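Local coordinates for Rev protein (Borrelia burgdorferi, PDB 5EQZ), which is of unknown function but belongs to the plasmid-encoded Rev family of the Lyme disease spirochaete and is probably a lipoprotein in its natural form, at residues Y9-K13 and I52-L57; L26-S30 and A74-A78; L19-V23 and Y38-I42; V108-P113 and N129-I134. One frame throughout, in Å; residues are numbered along the deposited sequence.

Contact 1 (Y9-K13 and I52-L57); sequences YVEEK and IGNAEL
The Y9 ring has the CG2 methyl of I52 over the centre of one face, a CH-pi contact in which CG2 lies 3.6 Å from the ring centroid and 14° off the normal. N54 CB and L57 CD1 reach the ring obliquely, and the plane of the N54 amide is turned 60° against it. Two helix starts meet here in an all-helical bundle: Y9 is the N-cap residue of helix 10-24, and N54 that of helix 55-88. Isoleucine suits the place because both of its branches work, CG1 meeting Y9 CE1 at 3.6 Å while CG2 covers the middle of the ring. The buried L57 offers its CD1 methyl to Y9 CB (3.8 Å) and to E12 CB, the aliphatic root of an acidic residue; L49 touches both E12 and L57.

Asparagine is a classic N-cap. With CG anti to the backbone N (chi1 -173°), N54 turns OD1 back over the first turn, where a lone pair in the carbonyl plane accepts L57 N at 2.9 Å. The extended K13 chain crosses this side chain at about a right angle, bringing K13 CE to 3.5 Å from N54 OD1. K13 NZ itself donates to H8 O of the histidine tag. The acidic partner of K13, E56, is reached through solvent: one water accepts from K13 NZ at 2.9 Å and donates to E56 OE1 at 2.7 Å, and it takes a weak bond from N54 ND2 as well. A second water is hydrogen-bonded to Y9 OH at 3.1 Å and accepts weakly from G53 N.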
loop_
_atom_site.group_PDB
_atom_site.type_symbol
_atom_site.label_atom_id
_atom_site.label_comp_id
_atom_site.label_asym_id
_atom_site.label_seq_id
_atom_site.Cartn_x
_atom_site.Cartn_y
_atom_site.Cartn_z
ATOM N N TYR A 9 -17.127 -1.376 27.281
ATOM C CA TYR A 9 -16.613 -0.635 26.127
ATOM C C TYR A 9 -17.032 -1.300 24.809
ATOM O O TYR A 9 -16.235 -1.451 23.877
ATOM C CB TYR A 9 -15.090 -0.488 26.204
ATOM C CG TYR A 9 -14.614 0.198 27.468
ATOM C CD1 TYR A 9 -14.548 1.584 27.544
ATOM C CD2 TYR A 9 -14.207 -0.537 28.569
ATOM C CE1 TYR A 9 -14.116 2.218 28.696
ATOM C CE2 TYR A 9 -13.772 0.090 29.725
ATOM C CZ TYR A 9 -13.727 1.465 29.786
ATOM O OH TYR A 9 -13.286 2.085 30.950
ATOM N N VAL A 10 -18.304 -1.710 24.742
ATOM C CA VAL A 10 -18.794 -2.436 23.569
ATOM C C VAL A 10 -18.653 -1.588 22.310
ATOM O O VAL A 10 -18.202 -2.065 21.257
ATOM C CB VAL A 10 -20.253 -2.877 23.786
ATOM C CG1 VAL A 10 -20.829 -3.442 22.494
ATOM C CG2 VAL A 10 -20.335 -3.900 24.909
ATOM N N GLU A 11 -19.045 -0.312 22.389
ATOM C CA GLU A 11 -19.035 0.502 21.174
ATOM C C GLU A 11 -17.611 0.773 20.712
ATOM O O GLU A 11 -17.332 0.769 19.504
ATOM C CB GLU A 11 -19.807 1.803 21.384
ATOM C CG GLU A 11 -21.320 1.576 21.448
ATOM C CD GLU A 11 -21.822 0.614 20.363
ATOM O OE1 GLU A 11 -21.667 0.937 19.160
ATOM O OE2 GLU A 11 -22.356 -0.469 20.717
ATOM N N GLU A 12 -16.691 0.966 21.658
ATOM C CA GLU A 12 -15.290 1.147 21.304
ATOM C C GLU A 12 -14.704 -0.120 20.693
ATOM O O GLU A 12 -13.919 -0.047 19.742
ATOM C CB GLU A 12 -14.490 1.556 22.543
ATOM C CG GLU A 12 -14.830 2.941 23.099
ATOM C CD GLU A 12 -16.060 2.953 24.003
ATOM O OE1 GLU A 12 -16.666 1.881 24.232
ATOM O OE2 GLU A 12 -16.421 4.047 24.495
ATOM N N LYS A 13 -15.047 -1.288 21.243
ATOM C CA LYS A 13 -14.560 -2.534 20.661
ATOM C C LYS A 13 -15.110 -2.749 19.262
ATOM O O LYS A 13 -14.404 -3.292 18.407
ATOM C CB LYS A 13 -14.914 -3.717 21.556
ATOM C CG LYS A 13 -14.132 -3.725 22.871
ATOM C CD LYS A 13 -14.668 -4.752 23.827
ATOM C CE LYS A 13 -13.782 -4.864 25.065
ATOM N NZ LYS A 13 -14.368 -5.788 26.077
ATOM N N ILE A 52 -8.230 4.163 28.759
ATOM C CA ILE A 52 -9.072 3.018 29.076
ATOM C C ILE A 52 -8.167 1.835 29.407
ATOM O O ILE A 52 -7.363 1.401 28.574
ATOM C CB ILE A 52 -10.021 2.702 27.912
ATOM C CG1 ILE A 52 -11.050 3.830 27.782
ATOM C CG2 ILE A 52 -10.654 1.322 28.088
ATOM C CD1 ILE A 52 -11.696 3.917 26.449
ATOM N N GLY A 53 -8.290 1.320 30.624
ATOM C CA GLY A 53 -7.472 0.210 31.056
ATOM C C GLY A 53 -8.012 -1.166 30.731
ATOM O O GLY A 53 -7.406 -2.155 31.153
ATOM N N ASN A 54 -9.125 -1.269 30.007
ATOM C CA ASN A 54 -9.691 -2.572 29.682
ATOM C C ASN A 54 -8.662 -3.401 28.921
ATOM O O ASN A 54 -8.256 -3.034 27.812
ATOM C CB ASN A 54 -10.968 -2.401 28.863
ATOM C CG ASN A 54 -11.698 -3.714 28.627
ATOM O OD1 ASN A 54 -11.458 -4.408 27.639
ATOM N ND2 ASN A 54 -12.584 -4.071 29.552
ATOM N N ALA A 55 -8.213 -4.500 29.539
ATOM C CA ALA A 55 -7.133 -5.291 28.950
ATOM C C ALA A 55 -7.497 -5.777 27.553
ATOM O O ALA A 55 -6.657 -5.763 26.642
ATOM C CB ALA A 55 -6.797 -6.478 29.850
ATOM N N GLU A 56 -8.744 -6.220 27.369
ATOM C CA GLU A 56 -9.170 -6.716 26.065
ATOM C C GLU A 56 -9.141 -5.601 25.035
ATOM O O GLU A 56 -8.704 -5.806 23.898
ATOM C CB GLU A 56 -10.576 -7.320 26.151
ATOM C CG GLU A 56 -10.696 -8.590 27.008
ATOM C CD GLU A 56 -10.431 -8.365 28.495
ATOM O OE1 GLU A 56 -10.907 -7.349 29.052
ATOM O OE2 GLU A 56 -9.746 -9.216 29.109
ATOM N N LEU A 57 -9.585 -4.406 25.424
ATOM C CA LEU A 57 -9.579 -3.285 24.497
ATOM C C LEU A 57 -8.158 -2.901 24.104
ATOM O O LEU A 57 -7.892 -2.627 22.925
ATOM C CB LEU A 57 -10.319 -2.096 25.112
ATOM C CG LEU A 57 -10.485 -0.901 24.171
ATOM C CD1 LEU A 57 -11.844 -0.281 24.327
ATOM C CD2 LEU A 57 -9.405 0.130 24.423
HETATM O O HOH W 1 -11.078 0.276 32.043
HETATM O O HOH W 2 -13.553 -7.137 28.474
#

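Contact 2 (L26-S30 and A74-A78); sequences LVNDS and AKLAA
K75, on helix 55-88, drives its ammonium group toward two backbone oxygens of the type I beta turn V27-S30, in the loop between helices 10-24 and 32-48. The hydrogen bonds across the contact come from K75 NZ, which donates to N28 O at 2.6 Å and to S30 O at 2.7 Å. Neither approach is in plane: NZ stands 50° above the N28 carbonyl plane and is tilted 31° from that of S30. V108 O probably takes a further bond, so that three backbone oxygens would share the charge, a good use of lysine where a loop presents carbonyls. The bend at chi2 (72°) turns the otherwise extended chain toward the loop.

Van der Waals contact involves small residues first. A74 and A78, one turn apart, let the N28 side chain lie close to the helix, with N28 CB 3.9 Å from A78 CB. The aliphatic part of K75 packs on F35 and L141, while K75 CD passes 3.2 Å from N28 O.

Bonds within the loop close the turn. S30 N donates to V27 O at 3.0 Å, and in return S30 OG accepts a nearly straight bond from V27 N at 2.9 Å.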
loop_
_atom_site.group_PDB
_atom_site.type_symbol
_atom_site.label_atom_id
_atom_site.label_comp_id
_atom_site.label_asym_id
_atom_site.label_seq_id
_atom_site.Cartn_x
_atom_site.Cartn_y
_atom_site.Cartn_z
ATOM N N LEU A 26 -6.530 -4.908 3.217
ATOM C CA LEU A 26 -5.475 -4.241 2.464
ATOM C C LEU A 26 -4.658 -5.276 1.700
ATOM O O LEU A 26 -4.347 -6.357 2.217
ATOM C CB LEU A 26 -4.568 -3.454 3.413
ATOM C CG LEU A 26 -5.101 -2.144 3.992
ATOM C CD1 LEU A 26 -4.199 -1.656 5.141
ATOM C CD2 LEU A 26 -5.252 -1.075 2.929
ATOM N N VAL A 27 -4.309 -4.951 0.451
ATOM C CA VAL A 27 -3.454 -5.794 -0.364
ATOM C C VAL A 27 -2.427 -4.908 -1.052
ATOM O O VAL A 27 -2.442 -3.683 -0.917
ATOM C CB VAL A 27 -4.266 -6.617 -1.385
ATOM C CG1 VAL A 27 -5.028 -7.723 -0.662
ATOM C CG2 VAL A 27 -5.243 -5.721 -2.145
ATOM N N ASN A 28 -1.501 -5.534 -1.790
ATOM C CA ASN A 28 -0.388 -4.765 -2.343
ATOM C C ASN A 28 -0.801 -3.864 -3.507
ATOM O O ASN A 28 -0.026 -2.980 -3.883
ATOM C CB ASN A 28 0.745 -5.699 -2.785
ATOM C CG ASN A 28 1.483 -6.311 -1.616
ATOM O OD1 ASN A 28 1.481 -5.765 -0.512
ATOM N ND2 ASN A 28 2.125 -7.453 -1.853
ATOM N N ASP A 29 -1.975 -4.053 -4.100
ATOM C CA ASP A 29 -2.436 -3.070 -5.075
ATOM C C ASP A 29 -3.482 -2.116 -4.497
ATOM O O ASP A 29 -4.056 -1.320 -5.236
ATOM C CB ASP A 29 -2.922 -3.749 -6.375
ATOM C CG ASP A 29 -4.249 -4.495 -6.236
ATOM O OD1 ASP A 29 -4.750 -4.737 -5.124
ATOM O OD2 ASP A 29 -4.808 -4.843 -7.289
ATOM N N SER A 30 -3.697 -2.131 -3.180
ATOM C CA SER A 30 -4.505 -1.088 -2.559
ATOM C C SER A 30 -3.814 0.258 -2.680
ATOM O O SER A 30 -2.600 0.360 -2.508
ATOM C CB SER A 30 -4.743 -1.404 -1.077
ATOM O OG SER A 30 -5.427 -2.629 -0.938
ATOM N N ALA A 74 4.360 -5.109 3.782
ATOM C CA ALA A 74 4.175 -5.851 2.537
ATOM C C ALA A 74 4.005 -4.912 1.347
ATOM O O ALA A 74 4.582 -5.150 0.275
ATOM C CB ALA A 74 2.973 -6.783 2.655
ATOM N N LYS A 75 3.221 -3.840 1.515
ATOM C CA LYS A 75 2.995 -2.907 0.414
ATOM C C LYS A 75 4.295 -2.236 -0.006
ATOM O O LYS A 75 4.624 -2.183 -1.198
ATOM C CB LYS A 75 1.965 -1.854 0.815
ATOM C CG LYS A 75 1.810 -0.705 -0.171
ATOM C CD LYS A 75 1.099 -1.150 -1.450
ATOM C CE LYS A 75 0.720 0.040 -2.330
ATOM N NZ LYS A 75 -0.204 -0.397 -3.426
ATOM N N LEU A 76 5.060 -1.729 0.969
ATOM C CA LEU A 76 6.312 -1.047 0.647
ATOM C C LEU A 76 7.322 -1.993 0.007
ATOM O O LEU A 76 8.077 -1.589 -0.885
ATOM C CB LEU A 76 6.903 -0.414 1.905
ATOM C CG LEU A 76 6.181 0.840 2.393
ATOM C CD1 LEU A 76 6.563 1.146 3.832
ATOM C CD2 LEU A 76 6.529 2.020 1.497
ATOM N N ALA A 77 7.378 -3.248 0.459
ATOM C CA ALA A 77 8.313 -4.186 -0.160
ATOM C C ALA A 77 7.891 -4.503 -1.589
ATOM O O ALA A 77 8.736 -4.602 -2.496
ATOM C CB ALA A 77 8.409 -5.466 0.669
ATOM N N ALA A 78 6.585 -4.658 -1.808
ATOM C CA ALA A 78 6.078 -4.932 -3.146
ATOM C C ALA A 78 6.384 -3.773 -4.084
ATOM O O ALA A 78 6.757 -3.988 -5.246
ATOM C CB ALA A 78 4.573 -5.206 -3.092
#

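Contact 3 (L19-V23 and Y38-I42); sequences LMEDV and YKDKI
Y38 leans from helix 32-48 across to helix 10-24. Its CB lies 4.1 Å from V23 CG2, the same methyl that CD1 approaches at 4.0 Å. Across the ring, CD2 meets L19 CD1 at 4.1 Å, so L19 and V23, one helical turn apart, lie along the same side of the ring, both reaching it obliquely. Further out CE1 passes the backbone oxygen of D22 at 3.6 Å, and CZ and OH run beside D22 CB; the carboxylate and ring planes are 9° apart though the side chains cross at about a right angle. The tip is held by solvent: one water, in plane at the ring edge, donates to D22 O and hydrogen-bonds to Y38 OH, both at 2.7 Å. Tyrosine suits this partly exposed seam, giving hydrocarbon inside and a polar end outside.

L19 uses both methyls. A chi1 of -170° swings its branches away from its own backbone N, and CD2 reaches I42 CG1 at 3.7 Å and touches K41 CB. I42 CD1 meets V23 CG2, and I42 also packs on F68 of helix 55-88. The two helical segments run at 153°, axes 11.0 Å apart: neighbouring, roughly antiparallel members of an elongated helical bundle.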
loop_
_atom_site.group_PDB
_atom_site.type_symbol
_atom_site.label_atom_id
_atom_site.label_comp_id
_atom_site.label_asym_id
_atom_site.label_seq_id
_atom_site.Cartn_x
_atom_site.Cartn_y
_atom_site.Cartn_z
ATOM N N LEU A 19 -12.518 -1.342 11.920
ATOM C CA LEU A 19 -11.277 -0.879 11.312
ATOM C C LEU A 19 -10.314 -2.037 11.080
ATOM O O LEU A 19 -9.619 -2.073 10.052
ATOM C CB LEU A 19 -10.653 0.206 12.188
ATOM C CG LEU A 19 -9.472 0.995 11.639
ATOM C CD1 LEU A 19 -9.769 1.509 10.227
ATOM C CD2 LEU A 19 -9.168 2.167 12.586
ATOM N N MET A 20 -10.276 -3.005 12.007
ATOM C CA MET A 20 -9.420 -4.173 11.833
ATOM C C MET A 20 -9.810 -4.950 10.566
ATOM O O MET A 20 -8.945 -5.363 9.784
ATOM C CB MET A 20 -9.510 -5.096 13.060
ATOM C CG MET A 20 -8.716 -6.414 12.868
ATOM S SD MET A 20 -6.917 -6.189 12.781
ATOM C CE MET A 20 -6.412 -6.523 14.421
ATOM N N GLU A 21 -11.114 -5.155 10.345
ATOM C CA GLU A 21 -11.541 -5.909 9.166
ATOM C C GLU A 21 -11.141 -5.189 7.880
ATOM O O GLU A 21 -10.727 -5.832 6.906
ATOM C CB GLU A 21 -13.053 -6.156 9.177
ATOM C CG GLU A 21 -13.593 -6.990 10.379
ATOM C CD GLU A 21 -13.011 -8.392 10.456
ATOM O OE1 GLU A 21 -12.338 -8.848 9.504
ATOM O OE2 GLU A 21 -13.198 -9.068 11.497
ATOM N N ASP A 22 -11.229 -3.856 7.875
ATOM C CA ASP A 22 -10.792 -3.077 6.714
ATOM C C ASP A 22 -9.284 -3.191 6.517
ATOM O O ASP A 22 -8.815 -3.356 5.384
ATOM C CB ASP A 22 -11.194 -1.608 6.872
ATOM C CG ASP A 22 -12.677 -1.365 6.651
ATOM O OD1 ASP A 22 -13.317 -2.105 5.883
ATOM O OD2 ASP A 22 -13.193 -0.386 7.225
ATOM N N VAL A 23 -8.507 -3.105 7.609
ATOM C CA VAL A 23 -7.051 -3.212 7.526
ATOM C C VAL A 23 -6.640 -4.586 7.015
ATOM O O VAL A 23 -5.721 -4.711 6.189
ATOM C CB VAL A 23 -6.419 -2.902 8.898
ATOM C CG1 VAL A 23 -4.960 -3.382 8.979
ATOM C CG2 VAL A 23 -6.518 -1.416 9.185
ATOM N N TYR A 38 -6.397 4.608 6.753
ATOM C CA TYR A 38 -6.498 3.682 7.881
ATOM C C TYR A 38 -5.480 4.018 8.961
ATOM O O TYR A 38 -5.777 3.902 10.157
ATOM C CB TYR A 38 -6.314 2.239 7.422
ATOM C CG TYR A 38 -7.400 1.728 6.492
ATOM C CD1 TYR A 38 -7.195 0.584 5.738
ATOM C CD2 TYR A 38 -8.624 2.381 6.367
ATOM C CE1 TYR A 38 -8.172 0.103 4.880
ATOM C CE2 TYR A 38 -9.612 1.907 5.502
ATOM C CZ TYR A 38 -9.368 0.767 4.759
ATOM O OH TYR A 38 -10.319 0.269 3.900
ATOM N N LYS A 39 -4.271 4.433 8.567
ATOM C CA LYS A 39 -3.281 4.830 9.566
ATOM C C LYS A 39 -3.791 5.999 10.389
ATOM O O LYS A 39 -3.625 6.020 11.613
ATOM C CB LYS A 39 -1.948 5.192 8.908
ATOM N N ASP A 40 -4.427 6.977 9.738
ATOM C CA ASP A 40 -4.940 8.132 10.470
ATOM C C ASP A 40 -6.052 7.725 11.426
ATOM O O ASP A 40 -6.091 8.186 12.578
ATOM C CB ASP A 40 -5.432 9.207 9.502
ATOM C CG ASP A 40 -4.293 9.940 8.805
ATOM O OD1 ASP A 40 -4.555 10.586 7.772
ATOM O OD2 ASP A 40 -3.139 9.873 9.282
ATOM N N LYS A 41 -6.964 6.861 10.972
ATOM C CA LYS A 41 -8.020 6.376 11.856
ATOM C C LYS A 41 -7.457 5.548 13.002
ATOM O O LYS A 41 -7.972 5.619 14.133
ATOM C CB LYS A 41 -9.042 5.565 11.058
ATOM C CG LYS A 41 -9.866 6.431 10.122
ATOM C CD LYS A 41 -10.696 5.597 9.186
ATOM C CE LYS A 41 -11.487 6.484 8.238
ATOM N NZ LYS A 41 -12.290 5.647 7.310
ATOM N N ILE A 42 -6.401 4.773 12.751
ATOM C CA ILE A 42 -5.795 4.013 13.842
ATOM C C ILE A 42 -5.193 4.957 14.876
ATOM O O ILE A 42 -5.372 4.764 16.085
ATOM C CB ILE A 42 -4.752 3.021 13.299
ATOM C CG1 ILE A 42 -5.440 1.908 12.506
ATOM C CG2 ILE A 42 -3.934 2.425 14.447
ATOM C CD1 ILE A 42 -4.475 0.918 11.916
HETATM O O HOH W 3 -9.803 -2.227 3.102
#

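Contact 4 (V108-P113 and N129-I134); sequences VGVTVP and NAVEQI
A Schellman motif with G109 as its C-prime residue ends helix 95-107, and the extended chain that follows is laid against helix 122-142. The turn demands a positive phi (78°), which glycine adopts easily. Beyond it V110 and V112 direct their CB atoms toward the helix, while that of T111 points away. V110 divides its methyls: CG2 meets I134 CG1 at 4.0 Å, and CG1 rests 3.6 Å from Q133 CB. V112 CG1 packs on A130, 3.8 Å from its CB, where the small residue lets the loop come near; I86 and I101 touch A130 from other helices. P113 CD lies 3.6 Å from N129 ND2.

The polar work falls to Q133, whose chain carries an amide to the loop backbone. Its NE2 donates to T111 O at 3.1 Å, from 45° above the carbonyl plane, and gives a weak bond to N129 OD1 at 3.3 Å. Its OE1 accepts from a water at 2.7 Å, and the same water accepts from T111 N at 2.9 Å. One glutamine thus serves T111 twice, the CO directly and the NH through water, and the loop is anchored by hydrogen bonds to its backbone as well as by its valines.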
loop_
_atom_site.group_PDB
_atom_site.type_symbol
_atom_site.label_atom_id
_atom_site.label_comp_id
_atom_site.label_asym_id
_atom_site.label_seq_id
_atom_site.Cartn_x
_atom_site.Cartn_y
_atom_site.Cartn_z
ATOM N N VAL A 108 1.175 -3.525 -8.295
ATOM C CA VAL A 108 1.299 -2.711 -7.088
ATOM C C VAL A 108 0.387 -1.484 -7.141
ATOM O O VAL A 108 0.649 -0.485 -6.466
ATOM C CB VAL A 108 2.760 -2.329 -6.793
ATOM C CG1 VAL A 108 3.555 -3.583 -6.413
ATOM C CG2 VAL A 108 3.427 -1.601 -7.976
ATOM N N GLY A 109 -0.687 -1.556 -7.924
ATOM C CA GLY A 109 -1.689 -0.511 -7.950
ATOM C C GLY A 109 -1.350 0.731 -8.735
ATOM O O GLY A 109 -1.983 1.773 -8.522
ATOM N N VAL A 110 -0.397 0.649 -9.667
ATOM C CA VAL A 110 0.060 1.782 -10.460
ATOM C C VAL A 110 -0.329 1.526 -11.914
ATOM O O VAL A 110 0.025 0.485 -12.483
ATOM C CB VAL A 110 1.574 1.991 -10.318
ATOM C CG1 VAL A 110 2.044 3.102 -11.216
ATOM C CG2 VAL A 110 1.936 2.305 -8.843
ATOM N N THR A 111 -1.069 2.463 -12.500
ATOM C CA THR A 111 -1.552 2.371 -13.876
ATOM C C THR A 111 -0.640 3.183 -14.786
ATOM O O THR A 111 -0.582 4.414 -14.669
ATOM C CB THR A 111 -2.989 2.893 -13.984
ATOM O OG1 THR A 111 -3.899 1.951 -13.404
ATOM C CG2 THR A 111 -3.377 3.137 -15.443
ATOM N N VAL A 112 0.070 2.507 -15.687
ATOM C CA VAL A 112 0.820 3.214 -16.721
ATOM C C VAL A 112 0.203 2.859 -18.069
ATOM O O VAL A 112 -0.337 1.752 -18.233
ATOM C CB VAL A 112 2.320 2.876 -16.681
ATOM C CG1 VAL A 112 2.926 3.273 -15.347
ATOM C CG2 VAL A 112 2.554 1.404 -16.958
ATOM N N PRO A 113 0.217 3.763 -19.045
ATOM C CA PRO A 113 -0.278 3.397 -20.369
ATOM C C PRO A 113 0.685 2.430 -21.031
ATOM O O PRO A 113 1.905 2.595 -20.953
ATOM C CB PRO A 113 -0.333 4.735 -21.111
ATOM C CG PRO A 113 0.695 5.570 -20.434
ATOM C CD PRO A 113 0.602 5.185 -18.978
ATOM N N ASN A 129 7.921 6.523 -16.376
ATOM C CA ASN A 129 6.630 6.866 -15.796
ATOM C C ASN A 129 6.316 5.957 -14.610
ATOM O O ASN A 129 5.939 6.431 -13.532
ATOM C CB ASN A 129 5.540 6.773 -16.870
ATOM C CG ASN A 129 4.168 7.204 -16.364
ATOM O OD1 ASN A 129 4.039 7.783 -15.286
ATOM N ND2 ASN A 129 3.135 6.910 -17.139
ATOM N N ALA A 130 6.494 4.644 -14.791
ATOM C CA ALA A 130 6.183 3.688 -13.729
ATOM C C ALA A 130 7.021 3.949 -12.484
ATOM O O ALA A 130 6.498 3.929 -11.359
ATOM C CB ALA A 130 6.403 2.261 -14.238
ATOM N N VAL A 131 8.320 4.215 -12.658
ATOM C CA VAL A 131 9.177 4.425 -11.494
ATOM C C VAL A 131 8.823 5.732 -10.795
ATOM O O VAL A 131 8.870 5.823 -9.564
ATOM C CB VAL A 131 10.660 4.374 -11.901
ATOM C CG1 VAL A 131 11.539 4.979 -10.809
ATOM C CG2 VAL A 131 11.074 2.937 -12.175
ATOM N N GLU A 132 8.457 6.767 -11.562
ATOM C CA GLU A 132 8.101 8.042 -10.946
ATOM C C GLU A 132 6.831 7.906 -10.112
ATOM O O GLU A 132 6.746 8.458 -9.004
ATOM C CB GLU A 132 7.953 9.130 -12.017
ATOM N N GLN A 133 5.853 7.137 -10.603
ATOM C CA GLN A 133 4.635 6.913 -9.828
ATOM C C GLN A 133 4.897 6.048 -8.602
ATOM O O GLN A 133 4.372 6.328 -7.515
ATOM C CB GLN A 133 3.565 6.270 -10.704
ATOM C CG GLN A 133 2.979 7.188 -11.735
ATOM C CD GLN A 133 1.669 6.651 -12.260
ATOM O OE1 GLN A 133 0.717 6.489 -11.507
ATOM N NE2 GLN A 133 1.624 6.332 -13.547
ATOM N N ILE A 134 5.695 4.988 -8.756
ATOM C CA ILE A 134 6.000 4.120 -7.620
ATOM C C ILE A 134 6.741 4.898 -6.541
ATOM O O ILE A 134 6.495 4.717 -5.337
ATOM C CB ILE A 134 6.797 2.892 -8.100
ATOM C CG1 ILE A 134 5.890 1.947 -8.892
ATOM C CG2 ILE A 134 7.465 2.159 -6.934
ATOM C CD1 ILE A 134 6.645 0.833 -9.606
HETATM O O HOH W 4 -1.542 4.976 -11.237
#

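In the fold
From the N terminus, contact 1 joins the start of helix 10-24 to the start of helix 55-88, closing a loop that encloses contact 3, where helices 10-24 and 32-48 pack. Contact 2 crosses both: its first segment, 26-30, falls within each of those loops, and its second, 74-78, comes after they close. Contact 4 follows in series, tying the loop after helix 95-107 to helix 122-142. The contacts are strung along an elongated bundle, with contacts 1 and 4 about 41 Å apart between centres. Contact 2, near the middle, touches contact 3 through L26 CD2 and Y38 CE1, and contact 4 through K75 NZ and V108 O, a probable hydrogen bond, so helix 55-88 reaches into both halves.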